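PDB 5MU5: DUF115 domain-containing protein from Magnetospirillum magneticum AMB-1, which is a Maf-type glycosyltransferase that takes part in flagellum formation, probably by attaching sugars to flagellin. Local coordinates for residues K63-E66 / D67-T70; L195-A198 / I199-C202; M248-A251 / S252-M256; V463-E466 / T467-W471; W622-I625 / R626-H630. All blocks are in the same frame, centred on the assembly; numbering follows the deposited sequence.

Overall arrangement
All five contacts are local, each within one helix or, for contact 4, at the turn from a strand into a helix, and they follow one another along a single chain. Contacts 1 and 2 lie in the N-terminal Maf domain, on helices 61-71 and 188-202, their centres about 27 Å apart. Contact 3, on helix 242-257, belongs to the MptE-like region, its centre about 58 Å from that of contact 1 and across the middle of the molecule. Contact 4 borders a small antiparallel sheet. Contact 5 lies in the C-terminal helical bundle, about 34 Å centre to centre from contact 3. Together they sample the separate modules of an elongated, multidomain glycosyltransferase.

Contact 1: K63-E66 / D67-T70; sequences KRIE and DMAT
The carboxylate of Asp-67 has one face turned to the backbone carbonyl of Lys-63: Lys-63 O stands above the carboxylate carbon, 3.1 Å from Asp-67 CG. To the side of that oxygen, the methylene chain of Lys-63 passes the same carboxylate, with Lys-63 CG 3.5 Å from Asp-67 OD2. The lysine chain is fully extended and runs on past its neighbour, so that Lys-63 NZ stays 5.3 Å from Asp-67 OD2 and no salt bridge closes. Three residues after Lys-63, Glu-66 O is held twice by Thr-70, by N at 3.1 Å and by OG1 at 3.0 Å, the two donors arriving from opposite faces of the carbonyl plane. A chi1 of -62° sets the hydroxyl beside its own backbone N and aims it back down the helix. Met-68 SD makes a loose apolar contact with Ile-65 CD1, 4.4 Å away. The carboxylate of Glu-66 finds its partner in Arg-62, a turn earlier, while Ile-65 and Ala-69 meet Phe-213 and so pack helix 61-71 against strand 211-214, an edge strand of the four-stranded parallel sheet. Chemically, the Thr-70 hydroxyl donates to its own helix, whereas the opposite charges of Lys-63 and Asp-67, not in contact, would attract at most weakly over this distance.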
loop_
_atom_site.group_PDB
_atom_site.type_symbol
_atom_site.label_atom_id
_atom_site.label_comp_id
_atom_site.label_asym_id
_atom_site.label_seq_id
_atom_site.Cartn_x
_atom_site.Cartn_y
_atom_site.Cartn_z
ATOM N N LYS A 63 -40.046 6.726 -8.123
ATOM C CA LYS A 63 -39.951 6.816 -9.571
ATOM C C LYS A 63 -38.709 7.587 -10.011
ATOM O O LYS A 63 -38.073 7.209 -10.973
ATOM C CB LYS A 63 -41.200 7.492 -10.129
ATOM C CG LYS A 63 -41.225 7.622 -11.640
ATOM C CD LYS A 63 -42.499 8.331 -12.053
ATOM C CE LYS A 63 -42.602 8.495 -13.557
ATOM N NZ LYS A 63 -43.901 9.134 -13.896
ATOM N N ARG A 64 -38.377 8.667 -9.311
ATOM C CA ARG A 64 -37.217 9.483 -9.651
ATOM C C ARG A 64 -35.913 8.685 -9.512
ATOM O O ARG A 64 -35.095 8.650 -10.432
ATOM C CB ARG A 64 -37.179 10.745 -8.776
ATOM C CG ARG A 64 -35.972 11.661 -9.002
ATOM C CD ARG A 64 -36.083 13.004 -8.268
ATOM N NE ARG A 64 -35.349 14.064 -8.986
ATOM C CZ ARG A 64 -35.890 15.110 -9.636
ATOM N NH1 ARG A 64 -37.206 15.332 -9.650
ATOM N NH2 ARG A 64 -35.098 15.976 -10.264
ATOM N N ILE A 65 -35.746 8.017 -8.373
ATOM C CA ILE A 65 -34.533 7.259 -8.110
ATOM C C ILE A 65 -34.410 6.073 -9.076
ATOM O O ILE A 65 -33.308 5.763 -9.557
ATOM C CB ILE A 65 -34.426 6.812 -6.616
ATOM C CG1 ILE A 65 -32.992 6.463 -6.261
ATOM C CG2 ILE A 65 -35.288 5.605 -6.281
ATOM C CD1 ILE A 65 -32.031 7.625 -6.431
ATOM N N GLU A 66 -35.536 5.435 -9.383
ATOM C CA GLU A 66 -35.531 4.301 -10.300
ATOM C C GLU A 66 -35.202 4.730 -11.718
ATOM O O GLU A 66 -34.519 4.002 -12.435
ATOM C CB GLU A 66 -36.856 3.535 -10.248
ATOM C CG GLU A 66 -37.002 2.657 -8.998
ATOM C CD GLU A 66 -38.314 1.879 -8.948
ATOM O OE1 GLU A 66 -39.198 2.114 -9.795
ATOM O OE2 GLU A 66 -38.469 1.028 -8.054
ATOM N N ASP A 67 -35.683 5.911 -12.115
ATOM C CA ASP A 67 -35.407 6.452 -13.446
ATOM C C ASP A 67 -33.940 6.834 -13.585
ATOM O O ASP A 67 -33.355 6.684 -14.658
ATOM C CB ASP A 67 -36.313 7.670 -13.774
ATOM C CG ASP A 67 -37.774 7.272 -14.081
ATOM O OD1 ASP A 67 -38.034 6.079 -14.360
ATOM O OD2 ASP A 67 -38.670 8.150 -14.037
ATOM N N MET A 68 -33.350 7.351 -12.513
ATOM C CA MET A 68 -31.931 7.688 -12.530
ATOM C C MET A 68 -31.079 6.447 -12.720
ATOM O O MET A 68 -30.109 6.496 -13.462
ATOM C CB MET A 68 -31.511 8.406 -11.260
ATOM C CG MET A 68 -32.040 9.818 -11.205
ATOM S SD MET A 68 -31.644 10.652 -9.660
ATOM C CE MET A 68 -29.845 10.657 -9.708
ATOM N N ALA A 69 -31.448 5.345 -12.068
ATOM C CA ALA A 69 -30.707 4.090 -12.196
ATOM C C ALA A 69 -30.825 3.559 -13.618
ATOM O O ALA A 69 -29.850 3.118 -14.205
ATOM C CB ALA A 69 -31.202 3.055 -11.186
ATOM N N THR A 70 -32.025 3.626 -14.179
ATOM C CA THR A 70 -32.252 3.225 -15.566
ATOM C C THR A 70 -31.494 4.095 -16.575
ATOM O O THR A 70 -30.889 3.589 -17.511
ATOM C CB THR A 70 -33.745 3.325 -15.884
ATOM O OG1 THR A 70 -34.449 2.427 -15.028
ATOM C CG2 THR A 70 -34.027 2.997 -17.349
#

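Contact 2: L195-A198 / I199-C202; sequences LRSA and IRCC
Four successive i to i+4 bonds join 195-198 to 199-202, from the 3.0 Å link of Ile-199 N to Leu-195 O to a longer one of 3.3 Å between Cys-202 N and Ala-198 O, where helix 188-202 comes to its end. On the outer side Arg-200 doubles back along the helix. A bend at chi3 (-55°) swings the Arg-200 guanidinium over the preceding turn, where Arg-196 O lies 4.0 Å from the guanidinium plane, over its centre. NH1 of Arg-200 comes within 3.5 Å of Ser-197 CA, and NH2 rests 3.8 Å from Arg-196 CB. The Arg-196 side chain leads elsewhere, to a salt bridge with Asp-231 that would temper the nearness of the two positive charges. Cys-201 keeps its thiol close to the helix, SG 3.3 Å from Ser-197 O. On the buried side Leu-195 and Ile-199 press on strands 123-127 and 146-150, with His-123 and His-148 among their neighbours. Helix 188-202 belongs to the crossover connection that carries the chain from edge strand 180-183 to edge strand 211-214 of a four-stranded parallel sheet with Rossmann-like 3-2-1-4 order, and Ile-199 also meets Phe-228 and Ile-235 of helix 219-235.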
loop_
_atom_site.group_PDB
_atom_site.type_symbol
_atom_site.label_atom_id
_atom_site.label_comp_id
_atom_site.label_asym_id
_atom_site.label_seq_id
_atom_site.Cartn_x
_atom_site.Cartn_y
_atom_site.Cartn_z
ATOM N N LEU A 195 -14.387 2.273 2.308
ATOM C CA LEU A 195 -14.585 2.052 0.878
ATOM C C LEU A 195 -13.294 1.590 0.234
ATOM O O LEU A 195 -13.286 0.605 -0.505
ATOM C CB LEU A 195 -15.059 3.318 0.176
ATOM C CG LEU A 195 -16.556 3.472 0.022
ATOM C CD1 LEU A 195 -16.854 4.799 -0.664
ATOM C CD2 LEU A 195 -17.086 2.275 -0.775
ATOM N N ARG A 196 -12.206 2.294 0.539
ATOM C CA ARG A 196 -10.887 1.923 0.024
ATOM C C ARG A 196 -10.563 0.510 0.435
ATOM O O ARG A 196 -10.142 -0.287 -0.368
ATOM C CB ARG A 196 -9.785 2.882 0.510
ATOM C CG ARG A 196 -9.861 4.264 -0.125
ATOM C CD ARG A 196 -8.566 5.049 0.008
ATOM N NE ARG A 196 -8.246 5.436 1.387
ATOM C CZ ARG A 196 -8.539 6.607 1.952
ATOM N NH1 ARG A 196 -9.214 7.537 1.303
ATOM N NH2 ARG A 196 -8.173 6.839 3.202
ATOM N N SER A 197 -10.811 0.197 1.690
ATOM C CA SER A 197 -10.535 -1.127 2.219
ATOM C C SER A 197 -11.438 -2.208 1.591
ATOM O O SER A 197 -11.013 -3.336 1.327
ATOM C CB SER A 197 -10.706 -1.087 3.730
ATOM O OG SER A 197 -10.603 -2.385 4.254
ATOM N N ALA A 198 -12.686 -1.861 1.346
ATOM C CA ALA A 198 -13.626 -2.810 0.717
ATOM C C ALA A 198 -13.173 -3.184 -0.691
ATOM O O ALA A 198 -13.190 -4.341 -1.048
ATOM C CB ALA A 198 -15.012 -2.204 0.670
ATOM N N ILE A 199 -12.720 -2.192 -1.463
ATOM C CA ILE A 199 -12.217 -2.435 -2.815
ATOM C C ILE A 199 -10.880 -3.162 -2.776
ATOM O O ILE A 199 -10.625 -4.098 -3.548
ATOM C CB ILE A 199 -12.018 -1.126 -3.604
ATOM C CG1 ILE A 199 -13.330 -0.370 -3.769
ATOM C CG2 ILE A 199 -11.454 -1.423 -4.973
ATOM C CD1 ILE A 199 -14.370 -1.097 -4.591
ATOM N N ARG A 200 -10.024 -2.712 -1.876
ATOM C CA ARG A 200 -8.683 -3.243 -1.760
ATOM C C ARG A 200 -8.662 -4.712 -1.391
ATOM O O ARG A 200 -7.805 -5.449 -1.851
ATOM C CB ARG A 200 -7.898 -2.456 -0.707
ATOM C CG ARG A 200 -6.474 -2.959 -0.494
ATOM C CD ARG A 200 -5.770 -2.282 0.672
ATOM N NE ARG A 200 -5.772 -0.828 0.547
ATOM C CZ ARG A 200 -6.415 0.031 1.349
ATOM N NH1 ARG A 200 -7.136 -0.385 2.404
ATOM N NH2 ARG A 200 -6.314 1.339 1.103
ATOM N N CYS A 201 -9.591 -5.121 -0.533
ATOM C CA CYS A 201 -9.633 -6.497 -0.029
ATOM C C CYS A 201 -10.400 -7.477 -0.907
ATOM O O CYS A 201 -10.196 -8.680 -0.834
ATOM C CB CYS A 201 -10.261 -6.512 1.357
ATOM S SG CYS A 201 -9.162 -5.783 2.575
ATOM N N CYS A 202 -11.305 -6.961 -1.718
ATOM C CA CYS A 202 -12.070 -7.801 -2.597
ATOM C C CYS A 202 -11.317 -8.016 -3.889
ATOM O O CYS A 202 -11.034 -9.146 -4.243
ATOM C CB CYS A 202 -13.416 -7.175 -2.881
ATOM S SG CYS A 202 -14.352 -8.163 -4.048
#

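Contact 3: M248-A251 / S252-M256; sequences MTRA and SYKNM
Lys-254 folds its aliphatic chain against the preceding turn, CG 3.2 Å from Arg-250 O and 4.0 Å from Arg-250 NH1. The same carbonyl oxygen takes the backbone N of Lys-254 at 2.9 Å in a nearly straight bond (168°). Beside it the Asn-255 amide swings back over Ala-251 O, its CG 3.3 Å away, but the oxygen is bonded by Asn-255 N at 2.8 Å, and ND2 turns to the carbonyl oxygens of Asn-351 and Val-353. Tyr-253 CB sits 3.1 Å from Thr-249 O; with CG anti to the backbone N (chi1 175°), the ring projects away from this turn. All of this is regular alpha-helical i to i+4 geometry within helix 242-257, which runs between the large mixed sheet, most of whose strands fall in the MptE-like region, and the C-terminal helices. Ser-252 OG is hydrogen-bonded to Asn-351, just after strand 346-350, and the residue packs on helix 373-378. Toward the C-terminal part, the Tyr-253 ring makes edge-to-face contacts with Phe-537 and Trp-541, while its hydroxyl and Lys-254 NZ both reach Glu-648. Arg-250 is positioned by a salt bridge with Glu-247, one turn earlier, and packs against Tyr-643 and Leu-656.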
loop_
_atom_site.group_PDB
_atom_site.type_symbol
_atom_site.label_atom_id
_atom_site.label_comp_id
_atom_site.label_asym_id
_atom_site.label_seq_id
_atom_site.Cartn_x
_atom_site.Cartn_y
_atom_site.Cartn_z
ATOM N N MET A 248 15.299 -7.927 -4.847
ATOM C CA MET A 248 15.198 -7.841 -3.394
ATOM C C MET A 248 15.699 -9.127 -2.792
ATOM O O MET A 248 16.458 -9.109 -1.833
ATOM C CB MET A 248 13.752 -7.671 -2.929
ATOM C CG MET A 248 13.035 -6.391 -3.314
ATOM S SD MET A 248 13.819 -4.879 -2.764
ATOM C CE MET A 248 14.838 -4.442 -4.169
ATOM N N THR A 249 15.223 -10.232 -3.355
ATOM C CA THR A 249 15.554 -11.558 -2.884
ATOM C C THR A 249 17.025 -11.874 -3.170
ATOM O O THR A 249 17.667 -12.529 -2.351
ATOM C CB THR A 249 14.595 -12.613 -3.491
ATOM O OG1 THR A 249 13.284 -12.417 -2.970
ATOM C CG2 THR A 249 15.011 -14.014 -3.158
ATOM N N ARG A 250 17.562 -11.416 -4.302
ATOM C CA ARG A 250 18.990 -11.613 -4.589
ATOM C C ARG A 250 19.863 -10.845 -3.573
ATOM O O ARG A 250 20.818 -11.385 -3.021
ATOM C CB ARG A 250 19.343 -11.154 -5.993
ATOM C CG ARG A 250 20.802 -11.362 -6.367
ATOM C CD ARG A 250 21.213 -10.434 -7.492
ATOM N NE ARG A 250 21.338 -9.068 -6.995
ATOM C CZ ARG A 250 22.431 -8.572 -6.418
ATOM N NH1 ARG A 250 23.524 -9.311 -6.280
ATOM N NH2 ARG A 250 22.420 -7.327 -5.976
ATOM N N ALA A 251 19.521 -9.589 -3.331
ATOM C CA ALA A 251 20.245 -8.780 -2.349
ATOM C C ALA A 251 20.243 -9.490 -1.002
ATOM O O ALA A 251 21.284 -9.695 -0.402
ATOM C CB ALA A 251 19.615 -7.387 -2.215
ATOM N N SER A 252 19.061 -9.884 -0.549
ATOM C CA SER A 252 18.914 -10.511 0.757
ATOM C C SER A 252 19.665 -11.830 0.814
ATOM O O SER A 252 20.321 -12.120 1.804
ATOM C CB SER A 252 17.440 -10.716 1.089
ATOM O OG SER A 252 17.294 -11.139 2.439
ATOM N N TYR A 253 19.568 -12.608 -0.255
ATOM C CA TYR A 253 20.266 -13.878 -0.356
ATOM C C TYR A 253 21.759 -13.636 -0.142
ATOM O O TYR A 253 22.366 -14.261 0.708
ATOM C CB TYR A 253 20.025 -14.503 -1.732
ATOM C CG TYR A 253 20.782 -15.783 -2.019
ATOM C CD1 TYR A 253 22.151 -15.763 -2.284
ATOM C CD2 TYR A 253 20.120 -17.010 -2.076
ATOM C CE1 TYR A 253 22.838 -16.925 -2.556
ATOM C CE2 TYR A 253 20.804 -18.171 -2.352
ATOM C CZ TYR A 253 22.166 -18.113 -2.588
ATOM O OH TYR A 253 22.860 -19.254 -2.883
ATOM N N LYS A 254 22.332 -12.702 -0.892
ATOM C CA LYS A 254 23.771 -12.441 -0.818
ATOM C C LYS A 254 24.168 -11.835 0.508
ATOM O O LYS A 254 25.230 -12.111 1.006
ATOM C CB LYS A 254 24.213 -11.498 -1.922
ATOM C CG LYS A 254 23.933 -12.004 -3.313
ATOM C CD LYS A 254 24.737 -13.221 -3.663
ATOM C CE LYS A 254 26.185 -12.844 -3.867
ATOM N NZ LYS A 254 26.950 -14.028 -4.317
ATOM N N ASN A 255 23.317 -10.990 1.063
ATOM C CA ASN A 255 23.603 -10.393 2.351
ATOM C C ASN A 255 23.683 -11.409 3.482
ATOM O O ASN A 255 24.419 -11.207 4.429
ATOM C CB ASN A 255 22.540 -9.354 2.693
ATOM C CG ASN A 255 22.776 -8.031 2.001
ATOM O OD1 ASN A 255 23.918 -7.677 1.721
ATOM N ND2 ASN A 255 21.699 -7.281 1.741
ATOM N N MET A 256 22.924 -12.490 3.389
ATOM C CA MET A 256 22.835 -13.437 4.488
ATOM C C MET A 256 23.576 -14.738 4.310
ATOM O O MET A 256 23.739 -15.462 5.277
ATOM C CB MET A 256 21.376 -13.747 4.736
ATOM C CG MET A 256 20.639 -12.578 5.344
ATOM S SD MET A 256 18.908 -12.971 5.356
ATOM C CE MET A 256 18.877 -14.319 6.556
#

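Contact 4: V463-E466 / T467-W471; sequences VYSE and TIMLW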
loop_
_atom_site.group_PDB
_atom_site.type_symbol
_atom_site.label_atom_id
_atom_site.label_comp_id
_atom_site.label_asym_id
_atom_site.label_seq_id
_atom_site.Cartn_x
_atom_site.Cartn_y
_atom_site.Cartn_z
ATOM N N VAL A 463 7.295 26.698 5.470
ATOM C CA VAL A 463 8.320 26.076 4.655
ATOM C C VAL A 463 7.625 25.407 3.467
ATOM O O VAL A 463 6.483 24.977 3.570
ATOM C CB VAL A 463 9.208 25.064 5.439
ATOM C CG1 VAL A 463 9.755 25.682 6.720
ATOM C CG2 VAL A 463 8.453 23.810 5.769
ATOM N N TYR A 464 8.311 25.382 2.333
ATOM C CA TYR A 464 7.843 24.703 1.153
ATOM C C TYR A 464 8.335 23.248 1.117
ATOM O O TYR A 464 9.528 22.956 1.259
ATOM C CB TYR A 464 8.305 25.462 -0.081
ATOM C CG TYR A 464 7.575 26.768 -0.267
ATOM C CD1 TYR A 464 7.973 27.911 0.388
ATOM C CD2 TYR A 464 6.485 26.843 -1.105
ATOM C CE1 TYR A 464 7.300 29.109 0.211
ATOM C CE2 TYR A 464 5.800 28.029 -1.290
ATOM C CZ TYR A 464 6.223 29.161 -0.640
ATOM O OH TYR A 464 5.542 30.320 -0.857
ATOM N N SER A 465 7.411 22.344 0.892
ATOM C CA SER A 465 7.701 20.947 0.948
ATOM C C SER A 465 7.039 20.205 -0.208
ATOM O O SER A 465 6.019 20.631 -0.719
ATOM C CB SER A 465 7.202 20.432 2.292
ATOM O OG SER A 465 7.552 19.081 2.477
ATOM N N GLU A 466 7.630 19.088 -0.603
ATOM C CA GLU A 466 7.131 18.242 -1.664
ATOM C C GLU A 466 6.409 17.079 -1.045
ATOM O O GLU A 466 6.546 16.802 0.153
ATOM C CB GLU A 466 8.299 17.675 -2.459
ATOM C CG GLU A 466 9.242 18.711 -3.050
ATOM C CD GLU A 466 10.601 18.118 -3.391
ATOM O OE1 GLU A 466 10.669 16.901 -3.698
ATOM O OE2 GLU A 466 11.614 18.858 -3.342
ATOM N N THR A 467 5.701 16.347 -1.885
ATOM C CA THR A 467 4.851 15.243 -1.450
ATOM C C THR A 467 5.613 14.109 -0.759
ATOM O O THR A 467 5.169 13.615 0.273
ATOM C CB THR A 467 4.018 14.753 -2.650
ATOM O OG1 THR A 467 3.126 15.812 -3.034
ATOM C CG2 THR A 467 3.210 13.497 -2.333
ATOM N N ILE A 468 6.759 13.719 -1.300
ATOM C CA ILE A 468 7.569 12.653 -0.691
ATOM C C ILE A 468 8.028 13.045 0.720
ATOM O O ILE A 468 8.148 12.189 1.625
ATOM C CB ILE A 468 8.796 12.258 -1.570
ATOM C CG1 ILE A 468 9.634 11.117 -0.944
ATOM C CG2 ILE A 468 9.748 13.434 -1.753
ATOM C CD1 ILE A 468 8.915 9.800 -0.713
ATOM N N MET A 469 8.292 14.336 0.895
ATOM C CA MET A 469 8.701 14.862 2.181
ATOM C C MET A 469 7.562 14.878 3.224
ATOM O O MET A 469 7.798 14.695 4.426
ATOM C CB MET A 469 9.328 16.228 1.967
ATOM C CG MET A 469 10.555 16.100 1.084
ATOM S SD MET A 469 11.619 17.526 1.134
ATOM C CE MET A 469 10.892 18.699 -0.005
ATOM N N LEU A 470 6.326 15.062 2.771
ATOM C CA LEU A 470 5.194 15.052 3.685
ATOM C C LEU A 470 4.939 13.625 4.178
ATOM O O LEU A 470 4.591 13.440 5.342
ATOM C CB LEU A 470 3.942 15.635 3.027
ATOM C CG LEU A 470 4.127 17.045 2.428
ATOM C CD1 LEU A 470 2.956 17.382 1.524
ATOM C CD2 LEU A 470 4.290 18.107 3.483
ATOM N N TRP A 471 5.122 12.633 3.305
ATOM C CA TRP A 471 4.986 11.220 3.702
ATOM C C TRP A 471 6.062 10.883 4.708
ATOM O O TRP A 471 5.806 10.228 5.703
ATOM C CB TRP A 471 5.124 10.254 2.524
ATOM C CG TRP A 471 4.120 10.442 1.412
ATOM C CD1 TRP A 471 2.886 11.017 1.499
ATOM C CD2 TRP A 471 4.252 9.980 0.059
ATOM N NE1 TRP A 471 2.272 10.989 0.281
ATOM C CE2 TRP A 471 3.077 10.346 -0.620
ATOM C CE3 TRP A 471 5.253 9.292 -0.638
ATOM C CZ2 TRP A 471 2.870 10.062 -1.978
ATOM C CZ3 TRP A 471 5.054 9.011 -2.000
ATOM C CH2 TRP A 471 3.870 9.404 -2.652
#
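Glu-466 O is gripped by two amides of the helix that starts right after it: Leu-470 N at 3.2 Å, in the carbonyl plane, and Met-469 N in a weak bond at 3.1 Å. Glu-466 stands at the N-cap position, right before the helix, and its carbonyl begins the i to i+4 bonding of helix 467-482. The side chain of Met-469 curls back past this turn. Bent at chi3 (-82°), it lays its methyl against the backbone and carboxylate of Glu-466, with Met-469 CE 3.3 Å from Glu-466 N and 3.4 Å from Glu-466 OE2. Ser-465 points its CB at the helix, and its hydroxyl oxygen touches two apolar groups, OG being 3.4 Å from Met-469 CB and 3.5 Å from Leu-470 CD2; that buried oxygen is satisfied by a hydrogen bond with Leu-416 O. Leu-470 also comes close to the Glu-466 carbonyl, its CG 3.3 Å from Glu-466 O. The chain turns sharply here, the axes of 463-465 and 467-471 making an angle of 100°. Strand 462-465 is the middle member of a three-stranded antiparallel sheet, paired with 418-419 and 453-456, and Leu-470 reaches across to Val-453 and Glu-455, so that the first turn of helix 467-482 rests on the neighbouring strand 453-456.

Contact 5: W622-I625 / R626-H630; sequences WEII and RDEFH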
loop_
_atom_site.group_PDB
_atom_site.type_symbol
_atom_site.label_atom_id
_atom_site.label_comp_id
_atom_site.label_asym_id
_atom_site.label_seq_id
_atom_site.Cartn_x
_atom_site.Cartn_y
_atom_site.Cartn_z
ATOM N N TRP A 622 -10.729 -11.858 -26.663
ATOM C CA TRP A 622 -10.571 -12.762 -25.540
ATOM C C TRP A 622 -9.568 -13.883 -25.865
ATOM O O TRP A 622 -8.760 -14.242 -25.030
ATOM C CB TRP A 622 -11.913 -13.353 -25.106
ATOM C CG TRP A 622 -12.559 -12.611 -23.977
ATOM C CD1 TRP A 622 -13.766 -11.986 -23.988
ATOM C CD2 TRP A 622 -12.012 -12.408 -22.663
ATOM N NE1 TRP A 622 -14.015 -11.411 -22.765
ATOM C CE2 TRP A 622 -12.963 -11.664 -21.928
ATOM C CE3 TRP A 622 -10.835 -12.810 -22.033
ATOM C CZ2 TRP A 622 -12.766 -11.301 -20.606
ATOM C CZ3 TRP A 622 -10.631 -12.455 -20.720
ATOM C CH2 TRP A 622 -11.587 -11.692 -20.013
ATOM N N GLU A 623 -9.633 -14.448 -27.064
ATOM C CA GLU A 623 -8.683 -15.490 -27.453
ATOM C C GLU A 623 -7.242 -14.920 -27.504
ATOM O O GLU A 623 -6.293 -15.544 -27.017
ATOM C CB GLU A 623 -9.105 -16.142 -28.770
ATOM C CG GLU A 623 -8.042 -17.006 -29.459
ATOM C CD GLU A 623 -7.379 -18.040 -28.550
ATOM O OE1 GLU A 623 -8.010 -18.538 -27.594
ATOM O OE2 GLU A 623 -6.196 -18.355 -28.792
ATOM N N ILE A 624 -7.090 -13.722 -28.063
ATOM C CA ILE A 624 -5.800 -13.025 -28.046
ATOM C C ILE A 624 -5.252 -12.863 -26.634
ATOM O O ILE A 624 -4.059 -13.091 -26.380
ATOM C CB ILE A 624 -5.922 -11.655 -28.716
ATOM C CG1 ILE A 624 -6.022 -11.859 -30.235
ATOM C CG2 ILE A 624 -4.716 -10.776 -28.386
ATOM C CD1 ILE A 624 -6.367 -10.613 -31.019
ATOM N N ILE A 625 -6.116 -12.438 -25.719
ATOM C CA ILE A 625 -5.722 -12.233 -24.336
ATOM C C ILE A 625 -5.272 -13.548 -23.695
ATOM O O ILE A 625 -4.275 -13.587 -22.967
ATOM C CB ILE A 625 -6.897 -11.653 -23.533
ATOM C CG1 ILE A 625 -7.092 -10.206 -23.923
ATOM C CG2 ILE A 625 -6.649 -11.731 -22.035
ATOM C CD1 ILE A 625 -8.433 -9.682 -23.523
ATOM N N ARG A 626 -6.008 -14.614 -23.986
ATOM C CA ARG A 626 -5.713 -15.914 -23.429
ATOM C C ARG A 626 -4.348 -16.358 -23.895
ATOM O O ARG A 626 -3.510 -16.763 -23.105
ATOM C CB ARG A 626 -6.768 -16.936 -23.855
ATOM C CG ARG A 626 -6.675 -18.278 -23.142
ATOM C CD ARG A 626 -7.403 -19.387 -23.905
ATOM N NE ARG A 626 -6.799 -19.534 -25.221
ATOM C CZ ARG A 626 -5.601 -20.078 -25.461
ATOM N NH1 ARG A 626 -4.852 -20.564 -24.478
ATOM N NH2 ARG A 626 -5.135 -20.111 -26.701
ATOM N N ASP A 627 -4.121 -16.250 -25.185
ATOM C CA ASP A 627 -2.887 -16.743 -25.769
ATOM C C ASP A 627 -1.662 -15.947 -25.284
ATOM O O ASP A 627 -0.650 -16.533 -24.922
ATOM C CB ASP A 627 -2.986 -16.677 -27.286
ATOM C CG ASP A 627 -1.832 -17.336 -27.958
ATOM O OD1 ASP A 627 -1.428 -18.421 -27.505
ATOM O OD2 ASP A 627 -1.325 -16.777 -28.944
ATOM N N GLU A 628 -1.766 -14.618 -25.279
ATOM C CA GLU A 628 -0.682 -13.772 -24.798
ATOM C C GLU A 628 -0.483 -13.905 -23.301
ATOM O O GLU A 628 0.640 -13.819 -22.826
ATOM C CB GLU A 628 -0.910 -12.317 -25.176
ATOM C CG GLU A 628 -0.816 -12.079 -26.677
ATOM C CD GLU A 628 0.575 -12.327 -27.267
ATOM O OE1 GLU A 628 1.580 -12.336 -26.506
ATOM O OE2 GLU A 628 0.663 -12.505 -28.514
ATOM N N PHE A 629 -1.556 -14.131 -22.555
ATOM C CA PHE A 629 -1.417 -14.340 -21.127
ATOM C C PHE A 629 -0.544 -15.579 -20.884
ATOM O O PHE A 629 0.322 -15.556 -20.014
ATOM C CB PHE A 629 -2.790 -14.466 -20.478
ATOM C CG PHE A 629 -2.772 -14.426 -18.977
ATOM C CD1 PHE A 629 -2.672 -13.211 -18.301
ATOM C CD2 PHE A 629 -2.897 -15.601 -18.231
ATOM C CE1 PHE A 629 -2.665 -13.162 -16.911
ATOM C CE2 PHE A 629 -2.899 -15.556 -16.838
ATOM C CZ PHE A 629 -2.779 -14.334 -16.178
ATOM N N HIS A 630 -0.772 -16.637 -21.671
ATOM C CA HIS A 630 0.060 -17.853 -21.639
ATOM C C HIS A 630 1.514 -17.606 -22.019
ATOM O O HIS A 630 2.422 -18.117 -21.359
ATOM C CB HIS A 630 -0.497 -18.941 -22.559
ATOM C CG HIS A 630 -1.380 -19.918 -21.864
ATOM N ND1 HIS A 630 -0.944 -21.173 -21.494
ATOM C CD2 HIS A 630 -2.669 -19.826 -21.454
ATOM C CE1 HIS A 630 -1.930 -21.816 -20.892
ATOM N NE2 HIS A 630 -2.988 -21.022 -20.857
#
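An i to i+3 salt bridge between Glu-623 and Arg-626, made within helix 618-646 of the Maf helical bundle, dominates this contact. The guanidinium takes the carboxylate side-on with two nitrogens, one to each oxygen: Arg-626 NE meets Glu-623 OE1 at 2.8 Å in a nearly straight bond (170°), and Arg-626 NH2 meets Glu-623 OE2 at 2.9 Å. Both oxygens are approached on their syn sides and the two planes are 29° apart, a nearly coplanar fork that limits rotation of either group. Glu-623 gets there by leaving its backbone with CG anti to N and then bending at chi2 (50°), which brings the carboxylate round toward the next turn. NH1 of Arg-626, not used in this fork, forms a second salt bridge with Asp-562, so the arginine links two helices. Phe-629 sets its CB 3.0 Å from Ile-625 O, the same oxygen that its backbone N bonds at 2.8 Å. Asp-627 and Glu-628 both form salt bridges with Arg-104, whose charge probably offsets part of theirs, and Glu-628 also bonds Asn-100. The helix is thus clasped on several sides: Ile-624 and Glu-628 meet helix 92-107 of the N-terminal domain, Ile-625 and Phe-629 pack on helices 546-564 and 589-609, and Trp-622 touches helix 568-579.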